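Local coordinates for PKS_KS domain-containing protein (Photorhabdus luminescens subsp. laumondii, PDB 6SMO) that probably works as a 3-oxoacyl-[acyl-carrier-protein] synthase of the thiolase superfamily, holding a pentaoxo-dodecanal polyketide chain in its pocket, at residues E285-A290 / A319-S324; I377-L382 / S433-R438; V326-A331 / Y390-I395; A346-L351 / C404-I409; A180-S185 / M202-Y207. All coordinates share one frame; numbering follows the deposited sequence.

In the fold
Contacts 1 and 2 share neighbouring antiparallel strands of the main sheet, joined by Glu285 N to Arg438 O and Ala287 N to Val436 O, their centres about 12 Å apart. Contact 3, centred about 11 Å from contact 2, meets it where Leu382 touches Tyr328, and goes on to contact 4 through Thr394 and its bonds to Tyr408 and Ile409. Contact 5 lies at the far end of the fold, its centre about 34 Å from that of contact 4, on the interface with another chain. Part of the ligand pocket lies just ahead of two helices used here: Cys191 precedes helix 193-206 of contact 5, and His369 and Leu371 precede helix 372-388 of contact 2.

Contact 1 (E285-A290 / A319-S324); sequences ELAGYA and AQISPS
Ile321 reaches Ala287 through an extended side chain: CG1 stands opposite the carbonyl carbon (chi1 -66°), and a nearly straight second torsion (chi2 165°) carries CD1 outward until it lies 3.8 Å from Ala287 CB. Its backbone is placed there by Gln320, whose positive phi of 61° makes it the C-prime residue of a Schellman motif closing helix 306-319; Ile321 N returns to Leu316 O across that turn. Ala287 CB therefore has two apolar neighbours, since the methyl of Ala319 meets it at 3.7 Å, methyl against methyl. The same Ala319 CB sits over the backbone at Gly288 N, 3.6 Å away. Gly288 is where the two backbones come closest, CA to Ala319 CA 4.0 Å, and its lack of a side chain probably lets the helix end settle close to the strand. The packing is apolar and small, at the edge of the core. Ala287 and Gly288 together face Val436, forming a classic beta bulge between strands 284-293 and 431-438, and Ala319 and Ile321 extend over that second strand onto Val436 and Arg438. Asp318, just before the segment, takes a bond from Tyr289 N, while helix 193-206 packs against Leu286 and Tyr289.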
# COMPACT_ATOMS: atom_id res chain seq x y z
N GLU B 285 -22.66 11.77 1.36
CA GLU B 285 -22.73 10.39 1.91
C GLU B 285 -21.75 9.51 1.13
O GLU B 285 -21.85 9.47 -0.11
CB GLU B 285 -24.16 9.85 1.80
CG GLU B 285 -24.37 8.51 2.49
CD GLU B 285 -25.65 7.79 2.10
OE1 GLU B 285 -26.64 8.48 1.78
OE2 GLU B 285 -25.65 6.55 2.13
N LEU B 286 -20.83 8.84 1.84
CA LEU B 286 -19.92 7.80 1.28
C LEU B 286 -20.67 6.46 1.31
O LEU B 286 -20.65 5.79 2.36
CB LEU B 286 -18.63 7.77 2.10
CG LEU B 286 -17.38 7.29 1.36
CD1 LEU B 286 -16.12 7.85 1.99
CD2 LEU B 286 -17.31 5.77 1.31
N ALA B 287 -21.32 6.10 0.20
CA ALA B 287 -22.37 5.06 0.11
C ALA B 287 -21.75 3.66 0.05
O ALA B 287 -22.22 2.78 0.81
CB ALA B 287 -23.26 5.32 -1.08
N GLY B 288 -20.77 3.44 -0.82
CA GLY B 288 -20.17 2.11 -1.07
C GLY B 288 -18.71 2.18 -1.46
O GLY B 288 -18.24 3.26 -1.87
N TYR B 289 -18.02 1.04 -1.36
CA TYR B 289 -16.58 0.85 -1.70
C TYR B 289 -16.37 -0.56 -2.25
O TYR B 289 -17.06 -1.50 -1.80
CB TYR B 289 -15.71 1.08 -0.46
CG TYR B 289 -14.28 0.59 -0.59
CD1 TYR B 289 -13.35 1.29 -1.34
CD2 TYR B 289 -13.87 -0.57 0.05
CE1 TYR B 289 -12.04 0.85 -1.46
CE2 TYR B 289 -12.56 -1.02 -0.06
CZ TYR B 289 -11.65 -0.32 -0.82
OH TYR B 289 -10.36 -0.76 -0.93
N ALA B 290 -15.45 -0.70 -3.21
CA ALA B 290 -15.01 -1.99 -3.80
C ALA B 290 -13.58 -1.85 -4.32
O ALA B 290 -13.19 -0.72 -4.69
CB ALA B 290 -15.96 -2.41 -4.89
N ALA B 319 -23.08 -0.23 -2.37
CA ALA B 319 -23.85 1.00 -2.02
C ALA B 319 -25.35 0.74 -2.14
O ALA B 319 -26.12 1.55 -1.58
CB ALA B 319 -23.42 2.14 -2.92
N GLN B 320 -25.75 -0.33 -2.84
CA GLN B 320 -27.16 -0.70 -3.13
C GLN B 320 -27.83 0.42 -3.94
O GLN B 320 -28.99 0.77 -3.62
CB GLN B 320 -27.92 -1.00 -1.84
CG GLN B 320 -27.36 -2.18 -1.05
CD GLN B 320 -28.08 -2.41 0.25
OE1 GLN B 320 -27.46 -2.59 1.30
NE2 GLN B 320 -29.40 -2.40 0.21
N ILE B 321 -27.12 0.95 -4.93
CA ILE B 321 -27.57 2.06 -5.83
C ILE B 321 -27.49 1.58 -7.28
O ILE B 321 -26.50 0.89 -7.62
CB ILE B 321 -26.74 3.34 -5.59
CG1 ILE B 321 -26.97 3.91 -4.18
CG2 ILE B 321 -27.01 4.38 -6.66
CD1 ILE B 321 -25.94 4.92 -3.75
N SER B 322 -28.49 1.92 -8.09
CA SER B 322 -28.60 1.56 -9.53
C SER B 322 -27.62 2.40 -10.34
O SER B 322 -27.43 3.58 -10.05
CB SER B 322 -30.01 1.73 -10.03
OG SER B 322 -30.14 1.31 -11.37
N PRO B 323 -26.96 1.83 -11.39
CA PRO B 323 -26.06 2.61 -12.25
C PRO B 323 -26.74 3.76 -13.00
O PRO B 323 -26.04 4.67 -13.41
CB PRO B 323 -25.53 1.58 -13.27
CG PRO B 323 -25.79 0.23 -12.63
CD PRO B 323 -27.03 0.42 -11.78
N SER B 324 -28.07 3.71 -13.16
CA SER B 324 -28.89 4.69 -13.91
C SER B 324 -28.87 6.07 -13.24
O SER B 324 -29.05 7.07 -13.97
CB SER B 324 -30.31 4.18 -14.06
OG SER B 324 -30.32 2.91 -14.70

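Contact 2 (I377-L382 / S433-R438); sequences IESVAL and SVIVMR
This is a buried helix-on-sheet packing about 9 Å from the centre of the chain, in which helix 372-388 lies along strand 431-438. The two short axes run nearly in the same direction, 20° apart, and approach to 11.0 Å, a spacing bridged mainly by side chains. Leu382 and Met437 do most of the filling. The leucine CD2 methyl rests 3.6 Å from Met437 SD and 3.8 Å from Met437 CG, with the two side chains crossing obliquely. Leu382 CG is trans to its backbone N (chi1 173°), which sends the branch toward the strand. Met437 answers with CG beside its own N (chi1 -71°) and an extended chain beyond, so that the thioether runs back along the helix, its CE ending 4.2 Å from Ser379 O. In the thiolase fold a helical layer lies buried between sheets, and here helix 193-206 joins helix 372-388, with Leu195 touching both Ser379 and Ile435. On the other side of the strand, Val434 packs against helix 306-319. One turn before Leu382, Ser379 meets Ile435 with its OG 3.8 Å from Ile435 CD1. That hydroxyl is not left to the methyl alone, because it is hydrogen-bonded to Asn375 O within the helix.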
# COMPACT_ATOMS: atom_id res chain seq x y z
N ILE B 377 -7.15 13.99 -2.23
CA ILE B 377 -7.30 15.41 -2.69
C ILE B 377 -8.50 15.49 -3.64
O ILE B 377 -9.29 16.45 -3.51
CB ILE B 377 -6.00 15.93 -3.34
CG1 ILE B 377 -4.84 15.98 -2.34
CG2 ILE B 377 -6.22 17.28 -3.99
CD1 ILE B 377 -3.47 15.99 -2.98
N GLU B 378 -8.63 14.52 -4.56
CA GLU B 378 -9.77 14.42 -5.52
C GLU B 378 -11.06 14.07 -4.76
O GLU B 378 -12.13 14.53 -5.20
CB GLU B 378 -9.48 13.36 -6.59
CG GLU B 378 -8.46 13.81 -7.63
CD GLU B 378 -7.88 12.68 -8.47
OE1 GLU B 378 -8.65 11.77 -8.85
OE2 GLU B 378 -6.66 12.72 -8.73
N SER B 379 -10.95 13.29 -3.68
CA SER B 379 -12.08 12.92 -2.78
C SER B 379 -12.57 14.16 -2.01
O SER B 379 -13.79 14.27 -1.80
CB SER B 379 -11.71 11.80 -1.84
OG SER B 379 -11.78 10.54 -2.50
N VAL B 380 -11.65 15.04 -1.61
CA VAL B 380 -11.98 16.35 -0.96
C VAL B 380 -12.69 17.23 -2.00
O VAL B 380 -13.73 17.82 -1.66
CB VAL B 380 -10.73 17.04 -0.39
CG1 VAL B 380 -10.99 18.50 -0.03
CG2 VAL B 380 -10.18 16.30 0.83
N ALA B 381 -12.13 17.32 -3.21
CA ALA B 381 -12.68 18.09 -4.36
C ALA B 381 -14.07 17.56 -4.72
O ALA B 381 -14.96 18.39 -5.00
CB ALA B 381 -11.73 18.00 -5.53
N LEU B 382 -14.24 16.23 -4.72
CA LEU B 382 -15.51 15.53 -5.05
C LEU B 382 -16.60 15.95 -4.06
O LEU B 382 -17.74 16.20 -4.50
CB LEU B 382 -15.27 14.02 -5.01
CG LEU B 382 -16.51 13.14 -5.16
CD1 LEU B 382 -17.31 13.51 -6.39
CD2 LEU B 382 -16.12 11.67 -5.21
N SER B 433 -9.62 0.66 -7.45
CA SER B 433 -10.43 1.03 -6.26
C SER B 433 -11.48 2.08 -6.66
O SER B 433 -11.10 3.06 -7.34
CB SER B 433 -9.56 1.52 -5.13
OG SER B 433 -8.80 0.45 -4.59
N VAL B 434 -12.73 1.87 -6.26
CA VAL B 434 -13.90 2.75 -6.56
C VAL B 434 -14.67 2.99 -5.26
O VAL B 434 -14.88 2.02 -4.51
CB VAL B 434 -14.80 2.13 -7.65
CG1 VAL B 434 -16.01 3.00 -7.96
CG2 VAL B 434 -14.03 1.82 -8.92
N ILE B 435 -15.06 4.25 -5.01
CA ILE B 435 -16.03 4.63 -3.94
C ILE B 435 -17.22 5.34 -4.61
O ILE B 435 -16.99 6.09 -5.58
CB ILE B 435 -15.38 5.51 -2.84
CG1 ILE B 435 -14.67 6.73 -3.42
CG2 ILE B 435 -14.46 4.67 -1.97
CD1 ILE B 435 -14.45 7.84 -2.42
N VAL B 436 -18.43 5.08 -4.11
CA VAL B 436 -19.70 5.72 -4.59
C VAL B 436 -20.11 6.77 -3.56
O VAL B 436 -20.44 6.39 -2.42
CB VAL B 436 -20.81 4.67 -4.80
CG1 VAL B 436 -22.10 5.31 -5.28
CG2 VAL B 436 -20.37 3.57 -5.76
N MET B 437 -20.07 8.05 -3.95
CA MET B 437 -20.53 9.19 -3.11
C MET B 437 -21.91 9.64 -3.59
O MET B 437 -22.23 9.41 -4.78
CB MET B 437 -19.54 10.36 -3.18
CG MET B 437 -18.24 10.08 -2.46
SD MET B 437 -17.42 11.59 -1.90
CE MET B 437 -16.10 10.90 -0.92
N ARG B 438 -22.68 10.26 -2.70
CA ARG B 438 -24.12 10.56 -2.88
C ARG B 438 -24.47 11.85 -2.14
O ARG B 438 -23.88 12.09 -1.06
CB ARG B 438 -24.95 9.38 -2.36
CG ARG B 438 -26.42 9.41 -2.73
CD ARG B 438 -27.15 8.21 -2.17
NE ARG B 438 -28.57 8.19 -2.49
CZ ARG B 438 -29.42 7.24 -2.10
NH1 ARG B 438 -29.01 6.23 -1.36
NH2 ARG B 438 -30.70 7.33 -2.45

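Contact 3 (V326-A331 / Y390-I395); sequences VNYISA and YVHPTI
Tyr328 and Val391 join two parts of the C-terminal half of the thiolase fold: strand 326-330, inside the large mixed sheet, and strand 390-391, which pairs with 414-415 in a small antiparallel ribbon. The apolar part comes first. The tyrosine ring is swung out from its strand with CG trans to the backbone N (chi1 171°), and one side of it slides past the valine, the two side chains pointing in opposite directions. Val391 CG1 comes 3.6 Å from Tyr328 CE1, and CG2 follows at 4.1 Å from Tyr328 CD1, so both methyls are used. The ring has a second neighbour from its own strand, Ser330 N, 4.0 Å above one face and offset toward the rim.

The polar part is made through third parties. Tyr328 OH and His392 NE2 are 4.4 Å apart and are not bonded to each other. Instead the phenol is hydrogen-bonded to Asn361, which also binds His392 O, and Glu385 takes the His392 backbone N and a weak bond with the phenol. Asn361 and Glu385 thus tie both segments into one cluster.

Within its own segment, the imidazole of His392 is steadied by a long, weak bond: ND1 points at Pro393 O over 3.4 Å, almost straight at 173°.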
# COMPACT_ATOMS: atom_id res chain seq x y z
N VAL B 326 -26.24 7.35 -11.67
CA VAL B 326 -24.85 7.88 -11.79
C VAL B 326 -24.82 8.91 -12.93
O VAL B 326 -24.99 8.50 -14.10
CB VAL B 326 -23.82 6.76 -12.03
CG1 VAL B 326 -22.41 7.30 -12.21
CG2 VAL B 326 -23.85 5.71 -10.92
N ASN B 327 -24.61 10.19 -12.60
CA ASN B 327 -24.59 11.32 -13.58
C ASN B 327 -23.32 12.17 -13.40
O ASN B 327 -23.32 13.31 -13.90
CB ASN B 327 -25.87 12.16 -13.47
CG ASN B 327 -25.96 12.97 -12.19
OD1 ASN B 327 -25.37 12.61 -11.17
ND2 ASN B 327 -26.70 14.07 -12.24
N TYR B 328 -22.28 11.64 -12.75
CA TYR B 328 -20.95 12.29 -12.63
C TYR B 328 -19.90 11.28 -12.16
O TYR B 328 -20.22 10.44 -11.29
CB TYR B 328 -21.01 13.49 -11.67
CG TYR B 328 -19.65 14.05 -11.34
CD1 TYR B 328 -18.89 14.70 -12.31
CD2 TYR B 328 -19.10 13.91 -10.08
CE1 TYR B 328 -17.64 15.21 -12.02
CE2 TYR B 328 -17.84 14.41 -9.78
CZ TYR B 328 -17.11 15.06 -10.75
OH TYR B 328 -15.87 15.55 -10.46
N ILE B 329 -18.69 11.36 -12.72
CA ILE B 329 -17.54 10.46 -12.43
C ILE B 329 -16.28 11.32 -12.23
O ILE B 329 -15.92 12.05 -13.18
CB ILE B 329 -17.36 9.41 -13.55
CG1 ILE B 329 -18.59 8.53 -13.72
CG2 ILE B 329 -16.10 8.58 -13.31
CD1 ILE B 329 -18.70 7.87 -15.07
N SER B 330 -15.65 11.23 -11.06
CA SER B 330 -14.31 11.81 -10.76
C SER B 330 -13.23 10.77 -11.09
O SER B 330 -12.80 10.05 -10.17
CB SER B 330 -14.22 12.26 -9.32
OG SER B 330 -12.91 12.72 -9.01
N ALA B 331 -12.83 10.69 -12.36
CA ALA B 331 -11.90 9.66 -12.88
C ALA B 331 -10.49 9.90 -12.33
O ALA B 331 -10.18 11.05 -11.95
CB ALA B 331 -11.91 9.65 -14.38
N TYR B 390 -21.42 22.01 -8.46
CA TYR B 390 -20.51 22.50 -9.53
C TYR B 390 -19.53 21.37 -9.89
O TYR B 390 -19.21 20.55 -9.01
CB TYR B 390 -19.76 23.76 -9.09
CG TYR B 390 -18.98 24.44 -10.18
CD1 TYR B 390 -19.56 25.39 -10.99
CD2 TYR B 390 -17.65 24.12 -10.41
CE1 TYR B 390 -18.85 26.02 -12.00
CE2 TYR B 390 -16.92 24.73 -11.42
CZ TYR B 390 -17.52 25.69 -12.22
OH TYR B 390 -16.81 26.30 -13.21
N VAL B 391 -19.08 21.35 -11.15
CA VAL B 391 -18.12 20.34 -11.68
C VAL B 391 -16.91 21.08 -12.25
O VAL B 391 -17.09 21.87 -13.20
CB VAL B 391 -18.80 19.44 -12.74
CG1 VAL B 391 -17.81 18.49 -13.39
CG2 VAL B 391 -19.97 18.66 -12.16
N HIS B 392 -15.72 20.83 -11.70
CA HIS B 392 -14.43 21.43 -12.15
C HIS B 392 -14.06 20.83 -13.50
O HIS B 392 -14.36 19.67 -13.77
CB HIS B 392 -13.33 21.27 -11.09
CG HIS B 392 -12.80 19.89 -10.93
ND1 HIS B 392 -12.03 19.27 -11.91
CD2 HIS B 392 -12.88 19.01 -9.91
CE1 HIS B 392 -11.69 18.07 -11.50
NE2 HIS B 392 -12.20 17.88 -10.28
N PRO B 393 -13.40 21.60 -14.40
CA PRO B 393 -13.03 21.11 -15.73
C PRO B 393 -11.70 20.34 -15.76
O PRO B 393 -10.92 20.48 -14.83
CB PRO B 393 -12.90 22.41 -16.52
CG PRO B 393 -12.36 23.40 -15.51
CD PRO B 393 -12.97 23.00 -14.19
N THR B 394 -11.49 19.56 -16.82
CA THR B 394 -10.19 18.96 -17.20
C THR B 394 -9.46 19.96 -18.11
O THR B 394 -9.83 20.03 -19.30
CB THR B 394 -10.37 17.60 -17.89
OG1 THR B 394 -11.30 16.83 -17.13
CG2 THR B 394 -9.07 16.83 -18.02
N ILE B 395 -8.50 20.71 -17.57
CA ILE B 395 -7.79 21.80 -18.31
C ILE B 395 -6.72 21.19 -19.22
O ILE B 395 -6.45 19.97 -19.09
CB ILE B 395 -7.21 22.86 -17.35
CG1 ILE B 395 -6.08 22.31 -16.47
CG2 ILE B 395 -8.31 23.50 -16.53
CD1 ILE B 395 -5.15 23.37 -15.94

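Contact 4 (A346-L351 / C404-I409); sequences AIKFVL and CDLDYI
Leu406 lies against one side of helix 337-350, spreading its two methyls over neighbouring residues: CD1 is 4.4 Å from Ile347 CG2, and CD2 is 4.4 Å from Lys348 CG. These are loose apolar touches, reinforced by Ile360, which both Ile347 and Leu406 also meet. Lys348 then runs past the leucine, extended beyond CG, to the partly exposed margin, where NZ makes a salt bridge of 2.8 Å with Asp405 OD1. The syn lone pair is used, on the side of OD2, which stays 3.6 Å from NZ. Asp405 turns its carboxylate to the helix with CG lodged between its own N and carbonyl carbon (chi1 61°), and the two side chains cross at about a right angle.

Helix 337-350 is the connection of a beta-alpha-beta unit, joining the parallel neighbours 326-330 and 360-361, and the irregular segment 404-409 meets 346-351 through Asp405 and Leu406. That segment keeps its shape partly by itself. Tyr408 carries Leu406 C 3.9 Å above one ring face, while its OH is hydrogen-bonded to Ser344 on the helix. Asp407 OD1 accepts from Ile409 N at 3.1 Å in an Asx turn, the N-H reaching the anti side 32° out of the carboxylate plane.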
# COMPACT_ATOMS: atom_id res chain seq x y z
N ALA B 346 -13.79 1.33 -19.61
CA ALA B 346 -14.37 0.78 -18.36
C ALA B 346 -15.76 1.38 -18.11
O ALA B 346 -16.70 0.60 -17.83
CB ALA B 346 -13.45 1.03 -17.19
N ILE B 347 -15.88 2.71 -18.23
CA ILE B 347 -17.16 3.46 -18.06
C ILE B 347 -18.13 3.06 -19.18
O ILE B 347 -19.33 2.93 -18.90
CB ILE B 347 -16.90 4.99 -18.03
CG1 ILE B 347 -16.08 5.39 -16.80
CG2 ILE B 347 -18.21 5.77 -18.10
CD1 ILE B 347 -15.37 6.72 -16.94
N LYS B 348 -17.61 2.87 -20.40
CA LYS B 348 -18.39 2.45 -21.60
C LYS B 348 -18.98 1.05 -21.39
O LYS B 348 -20.06 0.79 -21.94
CB LYS B 348 -17.51 2.45 -22.86
CG LYS B 348 -17.41 3.79 -23.57
CD LYS B 348 -16.60 3.72 -24.85
CE LYS B 348 -16.75 4.95 -25.72
NZ LYS B 348 -16.12 4.75 -27.04
N PHE B 349 -18.30 0.18 -20.63
CA PHE B 349 -18.70 -1.24 -20.42
C PHE B 349 -19.86 -1.31 -19.41
O PHE B 349 -20.81 -2.07 -19.66
CB PHE B 349 -17.52 -2.09 -19.96
CG PHE B 349 -17.75 -3.58 -20.10
CD1 PHE B 349 -17.61 -4.20 -21.33
CD2 PHE B 349 -18.14 -4.34 -19.01
CE1 PHE B 349 -17.84 -5.56 -21.46
CE2 PHE B 349 -18.36 -5.70 -19.14
CZ PHE B 349 -18.21 -6.31 -20.37
N VAL B 350 -19.77 -0.55 -18.31
CA VAL B 350 -20.76 -0.56 -17.20
C VAL B 350 -22.04 0.16 -17.66
O VAL B 350 -23.10 -0.49 -17.71
CB VAL B 350 -20.19 0.08 -15.91
CG1 VAL B 350 -21.23 0.12 -14.79
CG2 VAL B 350 -18.94 -0.64 -15.44
N LEU B 351 -21.93 1.46 -17.98
CA LEU B 351 -23.09 2.33 -18.34
C LEU B 351 -23.62 1.95 -19.72
O LEU B 351 -24.85 1.84 -19.87
CB LEU B 351 -22.66 3.81 -18.30
CG LEU B 351 -22.68 4.48 -16.92
CD1 LEU B 351 -24.09 4.54 -16.35
CD2 LEU B 351 -21.73 3.79 -15.95
N CYS B 404 -10.73 8.06 -26.77
CA CYS B 404 -11.37 8.77 -25.63
C CYS B 404 -12.39 9.78 -26.16
O CYS B 404 -11.99 10.94 -26.43
CB CYS B 404 -10.32 9.48 -24.77
SG CYS B 404 -9.08 8.36 -24.06
N ASP B 405 -13.65 9.37 -26.31
CA ASP B 405 -14.72 10.16 -26.97
C ASP B 405 -15.93 10.32 -26.03
O ASP B 405 -17.07 10.33 -26.54
CB ASP B 405 -15.12 9.52 -28.31
CG ASP B 405 -15.68 8.11 -28.19
OD1 ASP B 405 -15.29 7.40 -27.23
OD2 ASP B 405 -16.49 7.73 -29.06
N LEU B 406 -15.69 10.45 -24.72
CA LEU B 406 -16.73 10.78 -23.71
C LEU B 406 -16.64 12.28 -23.39
O LEU B 406 -15.70 12.94 -23.88
CB LEU B 406 -16.50 9.94 -22.45
CG LEU B 406 -16.65 8.43 -22.62
CD1 LEU B 406 -16.04 7.68 -21.44
CD2 LEU B 406 -18.11 8.04 -22.79
N ASP B 407 -17.59 12.80 -22.61
CA ASP B 407 -17.62 14.21 -22.13
C ASP B 407 -16.61 14.34 -20.98
O ASP B 407 -16.85 13.74 -19.92
CB ASP B 407 -19.03 14.62 -21.70
CG ASP B 407 -19.17 16.07 -21.27
OD1 ASP B 407 -18.15 16.80 -21.31
OD2 ASP B 407 -20.30 16.47 -20.91
N TYR B 408 -15.53 15.09 -21.19
CA TYR B 408 -14.41 15.27 -20.22
C TYR B 408 -14.39 16.69 -19.65
O TYR B 408 -13.44 17.01 -18.91
CB TYR B 408 -13.07 14.90 -20.88
CG TYR B 408 -13.00 13.47 -21.36
CD1 TYR B 408 -13.14 12.42 -20.47
CD2 TYR B 408 -12.81 13.18 -22.70
CE1 TYR B 408 -13.09 11.10 -20.91
CE2 TYR B 408 -12.75 11.87 -23.15
CZ TYR B 408 -12.89 10.83 -22.25
OH TYR B 408 -12.83 9.53 -22.69
N ILE B 409 -15.41 17.51 -19.97
CA ILE B 409 -15.59 18.88 -19.41
C ILE B 409 -14.31 19.68 -19.66
O ILE B 409 -13.63 20.08 -18.72
CB ILE B 409 -15.94 18.83 -17.91
CG1 ILE B 409 -16.94 17.71 -17.59
CG2 ILE B 409 -16.45 20.17 -17.42
CD1 ILE B 409 -16.68 17.04 -16.27

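Contact 5 (A180-S185 / M202-Y207); sequences ASMSVS and MEHIRY
His204 is where this contact packs tightly: its ring takes Met182 CE 3.5 Å from CD2 and Ser183 CB 3.6 Å from NE2, both obliquely. The imidazole leaves the helix with CG opposite its carbonyl carbon and beside its own N (chi1 -82°), which carries the ring across to the 180-185 segment. Met182 bends at chi2 (54°) after setting off trans to its N, and the bend folds the sulfur back so that SD lies 3.4 Å from Ser183 N, a weak hydrogen bond, while the terminal methyl reaches the ring. Met182 and His204 cross at a slant.

Segment 180-185 enters the short strand 184-185, and helix 193-206 follows, leading to strand 212-219: a beta-alpha-beta crossover of the thiolase fold's N-terminal half, passing over strand 123-128, which lies between the two in the sheet. Between strand and helix comes Cys191 of the ligand pocket.

The polar side is closed by another chain. Ser183 OG is 3.7 Å from His204 NE2 and does not bond to it; both atoms are hydrogen-bonded instead to Tyr168 OH of the neighbouring Ketoacyl_synth_N chain, with Asp249 of that chain a further partner of Ser183 OG. The looser side lies farther round the helix, where Glu203, Arg206 and Tyr207 are partly exposed and do not touch 180-185; Arg206 turns instead to a salt bridge with Asp318.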
# COMPACT_ATOMS: atom_id res chain seq x y z
N ALA B 180 -7.20 9.47 19.41
CA ALA B 180 -7.87 8.35 18.71
C ALA B 180 -7.41 7.02 19.32
O ALA B 180 -6.20 6.72 19.21
CB ALA B 180 -7.57 8.41 17.23
N SER B 181 -8.32 6.27 19.93
CA SER B 181 -8.05 4.98 20.63
C SER B 181 -8.54 3.78 19.80
O SER B 181 -8.09 2.66 20.08
CB SER B 181 -8.65 4.96 22.01
OG SER B 181 -8.25 6.11 22.74
N MET B 182 -9.44 4.01 18.82
CA MET B 182 -9.92 2.98 17.86
C MET B 182 -8.82 2.71 16.83
O MET B 182 -7.89 3.54 16.73
CB MET B 182 -11.20 3.45 17.17
CG MET B 182 -11.81 2.45 16.19
SD MET B 182 -12.12 0.82 16.90
CE MET B 182 -12.15 -0.19 15.42
N SER B 183 -8.91 1.59 16.11
CA SER B 183 -7.98 1.13 15.04
C SER B 183 -7.27 2.30 14.36
O SER B 183 -7.98 3.15 13.77
CB SER B 183 -8.71 0.29 14.02
OG SER B 183 -7.88 0.02 12.90
N VAL B 184 -5.94 2.34 14.43
CA VAL B 184 -5.05 3.23 13.64
C VAL B 184 -4.30 2.36 12.62
O VAL B 184 -3.60 1.43 13.05
CB VAL B 184 -4.08 4.02 14.54
CG1 VAL B 184 -3.09 4.85 13.73
CG2 VAL B 184 -4.82 4.90 15.53
N SER B 185 -4.47 2.64 11.32
CA SER B 185 -3.93 1.82 10.20
C SER B 185 -3.21 2.71 9.19
O SER B 185 -3.52 3.92 9.12
CB SER B 185 -5.02 1.02 9.55
OG SER B 185 -6.01 1.87 8.98
N MET B 202 -14.84 3.52 6.12
CA MET B 202 -16.29 3.34 5.85
C MET B 202 -16.78 2.06 6.53
O MET B 202 -17.88 2.09 7.13
CB MET B 202 -16.56 3.25 4.34
CG MET B 202 -18.03 3.26 3.98
SD MET B 202 -18.35 2.55 2.34
CE MET B 202 -18.07 0.81 2.68
N GLU B 203 -15.99 0.98 6.45
CA GLU B 203 -16.32 -0.36 7.02
C GLU B 203 -16.40 -0.27 8.55
O GLU B 203 -17.35 -0.84 9.12
CB GLU B 203 -15.30 -1.40 6.57
CG GLU B 203 -15.47 -1.81 5.11
CD GLU B 203 -14.31 -2.60 4.53
OE1 GLU B 203 -14.18 -2.61 3.29
OE2 GLU B 203 -13.54 -3.19 5.31
N HIS B 204 -15.44 0.42 9.18
CA HIS B 204 -15.38 0.64 10.65
C HIS B 204 -16.68 1.30 11.14
O HIS B 204 -17.23 0.82 12.15
CB HIS B 204 -14.15 1.48 11.04
CG HIS B 204 -12.89 0.69 11.16
ND1 HIS B 204 -11.79 0.94 10.37
CD2 HIS B 204 -12.55 -0.33 11.97
CE1 HIS B 204 -10.82 0.10 10.68
NE2 HIS B 204 -11.27 -0.69 11.67
N ILE B 205 -17.14 2.34 10.45
CA ILE B 205 -18.34 3.14 10.83
C ILE B 205 -19.60 2.31 10.55
O ILE B 205 -20.47 2.25 11.44
CB ILE B 205 -18.37 4.50 10.09
CG1 ILE B 205 -17.15 5.35 10.42
CG2 ILE B 205 -19.67 5.25 10.39
CD1 ILE B 205 -16.89 6.47 9.44
N ARG B 206 -19.68 1.69 9.36
CA ARG B 206 -20.89 0.98 8.86
C ARG B 206 -21.19 -0.24 9.75
O ARG B 206 -22.38 -0.43 10.07
CB ARG B 206 -20.71 0.54 7.41
CG ARG B 206 -21.89 -0.24 6.85
CD ARG B 206 -22.11 -0.03 5.36
NE ARG B 206 -21.24 -0.87 4.55
CZ ARG B 206 -21.10 -0.77 3.23
NH1 ARG B 206 -20.28 -1.59 2.60
NH2 ARG B 206 -21.77 0.14 2.55
N TYR B 207 -20.17 -1.01 10.14
CA TYR B 207 -20.31 -2.29 10.88
C TYR B 207 -20.21 -2.06 12.39
O TYR B 207 -20.23 -3.05 13.15
CB TYR B 207 -19.29 -3.31 10.35
CG TYR B 207 -19.50 -3.70 8.91
CD1 TYR B 207 -20.73 -4.18 8.47
CD2 TYR B 207 -18.49 -3.57 7.97
CE1 TYR B 207 -20.93 -4.53 7.14
CE2 TYR B 207 -18.68 -3.92 6.65
CZ TYR B 207 -19.90 -4.40 6.23
OH TYR B 207 -20.10 -4.74 4.92